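Local coordinates for sortase family protein (Streptococcus agalactiae, PDB 4D7W) that probably acts as a pilus-associated class C sortase, a cysteine transpeptidase that joins pilin subunits or attaches them at the cell surface, at residues A[28-33]-A[49-54]. Sequence-based numbering, arbitrary orientation.
Sequences KEYNKQ and LDYNSQ
Tyr30 and Gln54 bring the backbones closest here, with their CA atoms 8.0 Å apart. Segment 28-33 lies on helix 17-31, segment 49-54 on helix 45-52. No hydrogen bond joins the two, so side-chain packing makes the contact.

Tyr30 carries it. Its CG lies anti to the backbone N (chi1 -177°), and the ring reaches across to the second helix. Gln54 CG sits over one face of this ring in a CH-pi contact, 4.2 Å from the centroid. The Gln54 chain bends at chi2 (-70°), which carries its amide back past Tyr30 CB, with the Gln54 amide plane 35° from the Tyr30 ring plane. Gln54 NE2 then donates to Asp50 OD1 at 3.1 Å, arriving from above the carboxylate plane. The other carboxylate oxygen, Asp50 OD2, lies at the ring edge, 3.5 Å from Tyr30 CD1. This should suit the partly positive ring hydrogens.

Both helices belong to the helical N-terminal part of the chain, which precedes the first strand of the sortase beta-barrel. The contact joins the two helices through the Tyr30 side chain, and Tyr51 links them to the barrel. Tyr30 OH touches Tyr51 CB at 3.7 Å and lies oblique to the Tyr51 ring. The Tyr51 hydroxyl itself is hydrogen-bonded to His92 ND1 and Gly80 N, on the sheet side.

Gln33 folds back over the Tyr30 ring, on the face opposite Gln54 CG. Gln33 NE2 lies over the ring centre, 3.5 Å above the plane of Tyr30. The same NE2 donates to Tyr30 O at 3.1 Å. Gln33 N also binds this oxygen, from the opposite face of the carbonyl plane. Met43 and Leu98 add further packing around Tyr30.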
ATOM      1  N   LYS A  28     -11.959   8.389   0.456  1.00 33.54           N
ATOM      2  CA  LYS A  28     -12.735   8.011  -0.718  1.00 30.72           C
ATOM      3  C   LYS A  28     -12.803   9.149  -1.715  1.00 33.40           C
ATOM      4  O   LYS A  28     -12.654   8.953  -2.918  1.00 34.28           O
ATOM      5  CB  LYS A  28     -14.138   7.575  -0.315  1.00 36.68           C
ATOM      6  CG  LYS A  28     -14.155   6.305   0.498  1.00 36.09           C
ATOM      7  CD  LYS A  28     -15.589   5.843   0.688  1.00 40.16           C
ATOM      8  CE  LYS A  28     -15.639   4.535   1.425  1.00 45.04           C
ATOM      9  NZ  LYS A  28     -17.071   4.155   1.619  1.00 55.89           N
ATOM     10  N   GLU A  29     -13.044  10.349  -1.216  1.00 36.82           N
ATOM     11  CA  GLU A  29     -13.081  11.511  -2.078  1.00 35.61           C
ATOM     12  C   GLU A  29     -11.733  11.658  -2.782  1.00 33.47           C
ATOM     13  O   GLU A  29     -11.667  11.883  -3.985  1.00 33.69           O
ATOM     14  CB  GLU A  29     -13.410  12.761  -1.273  1.00 38.39           C
ATOM     15  CG  GLU A  29     -13.854  13.905  -2.115  1.00 42.44           C
ATOM     16  CD  GLU A  29     -15.196  13.642  -2.770  1.00 49.75           C
ATOM     17  OE1 GLU A  29     -15.898  12.688  -2.358  1.00 54.00           O
ATOM     18  OE2 GLU A  29     -15.549  14.395  -3.697  1.00 52.66           O
ATOM     19  N   TYR A  30     -10.659  11.525  -2.014  1.00 30.19           N
ATOM     20  CA  TYR A  30      -9.312  11.593  -2.565  1.00 27.68           C
ATOM     21  C   TYR A  30      -9.120  10.601  -3.711  1.00 30.23           C
ATOM     22  O   TYR A  30      -8.686  10.973  -4.796  1.00 32.78           O
ATOM     23  CB  TYR A  30      -8.299  11.330  -1.467  1.00 25.47           C
ATOM     24  CG  TYR A  30      -6.850  11.440  -1.899  1.00 33.81           C
ATOM     25  CD1 TYR A  30      -6.167  12.657  -1.820  1.00 32.80           C
ATOM     26  CD2 TYR A  30      -6.152  10.323  -2.348  1.00 34.57           C
ATOM     27  CE1 TYR A  30      -4.835  12.759  -2.185  1.00 32.70           C
ATOM     28  CE2 TYR A  30      -4.818  10.409  -2.719  1.00 32.94           C
ATOM     29  CZ  TYR A  30      -4.163  11.633  -2.634  1.00 34.50           C
ATOM     30  OH  TYR A  30      -2.842  11.716  -3.006  1.00 35.70           O
ATOM     31  N   ASN A  31      -9.463   9.339  -3.475  1.00 26.60           N
ATOM     32  CA  ASN A  31      -9.249   8.302  -4.484  1.00 26.30           C
ATOM     33  C   ASN A  31     -10.139   8.446  -5.725  1.00 29.82           C
ATOM     34  O   ASN A  31      -9.948   7.751  -6.728  1.00 33.16           O
ATOM     35  CB  ASN A  31      -9.465   6.926  -3.857  1.00 26.27           C
ATOM     36  CG  ASN A  31      -8.178   6.300  -3.369  1.00 26.66           C
ATOM     37  OD1 ASN A  31      -7.141   6.958  -3.310  1.00 32.52           O
ATOM     38  ND2 ASN A  31      -8.241   5.028  -2.996  1.00 25.34           N
ATOM     39  N   LYS A  32     -11.123   9.332  -5.658  1.00 30.11           N
ATOM     40  CA  LYS A  32     -11.989   9.575  -6.818  1.00 35.08           C
ATOM     41  C   LYS A  32     -11.245  10.266  -7.949  1.00 34.87           C
ATOM     42  O   LYS A  32     -11.622  10.139  -9.106  1.00 35.95           O
ATOM     43  CB  LYS A  32     -13.204  10.431  -6.430  1.00 38.89           C
ATOM     44  CG  LYS A  32     -14.350   9.640  -5.864  1.00 44.08           C
ATOM     45  CD  LYS A  32     -15.554  10.536  -5.634  1.00 48.92           C
ATOM     46  CE  LYS A  32     -16.706   9.756  -5.042  1.00 59.01           C
ATOM     47  NZ  LYS A  32     -16.363   9.243  -3.690  1.00 62.24           N
ATOM     48  N   GLN A  33     -10.191  11.004  -7.618  1.00 31.61           N
ATOM     49  CA  GLN A  33      -9.513  11.806  -8.630  1.00 36.72           C
ATOM     50  C   GLN A  33      -8.793  10.977  -9.688  1.00 32.86           C
ATOM     51  O   GLN A  33      -8.605  11.432 -10.812  1.00 39.41           O
ATOM     52  CB  GLN A  33      -8.507  12.750  -7.976  1.00 40.73           C
ATOM     53  CG  GLN A  33      -7.212  12.086  -7.560  1.00 46.81           C
ATOM     54  CD  GLN A  33      -6.336  13.026  -6.759  1.00 54.95           C
ATOM     55  OE1 GLN A  33      -5.640  13.869  -7.329  1.00 60.63           O
ATOM     56  NE2 GLN A  33      -6.381  12.906  -5.428  1.00 50.88           N
ATOM     57  N   LEU A  49       0.783  17.815   0.498  1.00 36.71           N
ATOM     58  CA  LEU A  49       0.147  18.184   1.768  1.00 35.30           C
ATOM     59  C   LEU A  49      -1.219  17.522   1.947  1.00 33.17           C
ATOM     60  O   LEU A  49      -1.550  17.059   3.033  1.00 31.65           O
ATOM     61  CB  LEU A  49      -0.017  19.709   1.873  1.00 38.62           C
ATOM     62  CG  LEU A  49       1.150  20.579   2.358  1.00 46.19           C
ATOM     63  CD1 LEU A  49       2.478  20.135   1.742  1.00 51.04           C
ATOM     64  CD2 LEU A  49       0.893  22.050   2.048  1.00 46.42           C
ATOM     65  N   ASP A  50      -2.029  17.511   0.892  1.00 34.02           N
ATOM     66  CA  ASP A  50      -3.317  16.834   0.959  1.00 32.93           C
ATOM     67  C   ASP A  50      -3.110  15.349   1.260  1.00 32.06           C
ATOM     68  O   ASP A  50      -3.756  14.765   2.136  1.00 30.30           O
ATOM     69  CB  ASP A  50      -4.092  16.993  -0.351  1.00 36.18           C
ATOM     70  CG  ASP A  50      -5.506  16.396  -0.273  1.00 46.12           C
ATOM     71  OD1 ASP A  50      -6.045  16.248   0.856  1.00 43.97           O
ATOM     72  OD2 ASP A  50      -6.086  16.086  -1.341  1.00 46.48           O
ATOM     73  N   TYR A  51      -2.199  14.742   0.510  1.00 28.62           N
ATOM     74  CA  TYR A  51      -1.863  13.330   0.688  1.00 28.13           C
ATOM     75  C   TYR A  51      -1.474  13.013   2.135  1.00 28.71           C
ATOM     76  O   TYR A  51      -1.996  12.075   2.725  1.00 29.18           O
ATOM     77  CB  TYR A  51      -0.740  12.954  -0.273  1.00 24.73           C
ATOM     78  CG  TYR A  51      -0.089  11.606  -0.012  1.00 26.79           C
ATOM     79  CD1 TYR A  51      -0.816  10.433  -0.119  1.00 26.57           C
ATOM     80  CD2 TYR A  51       1.254  11.510   0.310  1.00 28.41           C
ATOM     81  CE1 TYR A  51      -0.232   9.193   0.106  1.00 30.63           C
ATOM     82  CE2 TYR A  51       1.853  10.258   0.542  1.00 22.87           C
ATOM     83  CZ  TYR A  51       1.104   9.115   0.435  1.00 27.49           C
ATOM     84  OH  TYR A  51       1.673   7.879   0.660  1.00 29.87           O
ATOM     85  N   ASN A  52      -0.582  13.806   2.722  1.00 29.34           N
ATOM     86  CA  ASN A  52      -0.141  13.527   4.084  1.00 29.74           C
ATOM     87  C   ASN A  52      -1.257  13.597   5.124  1.00 32.66           C
ATOM     88  O   ASN A  52      -1.159  12.983   6.188  1.00 31.83           O
ATOM     89  CB  ASN A  52       0.992  14.475   4.482  1.00 33.69           C
ATOM     90  CG  ASN A  52       2.294  14.133   3.788  1.00 40.22           C
ATOM     91  OD1 ASN A  52       2.507  12.990   3.379  1.00 44.42           O
ATOM     92  ND2 ASN A  52       3.174  15.117   3.654  1.00 41.47           N
ATOM     93  N   SER A  53      -2.318  14.331   4.813  1.00 33.73           N
ATOM     94  CA  SER A  53      -3.456  14.436   5.719  1.00 32.02           C
ATOM     95  C   SER A  53      -4.428  13.275   5.560  1.00 34.98           C
ATOM     96  O   SER A  53      -5.377  13.159   6.337  1.00 37.66           O
ATOM     97  CB  SER A  53      -4.213  15.743   5.478  1.00 34.07           C
ATOM     98  OG  SER A  53      -4.945  15.671   4.258  1.00 40.56           O
ATOM     99  N   GLN A  54      -4.249  12.448   4.526  1.00 29.47           N
ATOM    100  CA  GLN A  54      -5.217  11.378   4.296  1.00 23.78           C
ATOM    101  C   GLN A  54      -4.860  10.178   5.158  1.00 26.41           C
ATOM    102  O   GLN A  54      -3.690   9.856   5.299  1.00 27.83           O
ATOM    103  CB  GLN A  54      -5.274  10.981   2.807  1.00 26.33           C
ATOM    104  CG  GLN A  54      -5.725  12.113   1.888  1.00 27.92           C
ATOM    105  CD  GLN A  54      -7.203  12.466   2.076  1.00 28.09           C
ATOM    106  OE1 GLN A  54      -7.970  11.667   2.606  1.00 33.47           O
ATOM    107  NE2 GLN A  54      -7.598  13.658   1.644  1.00 30.67           N
TER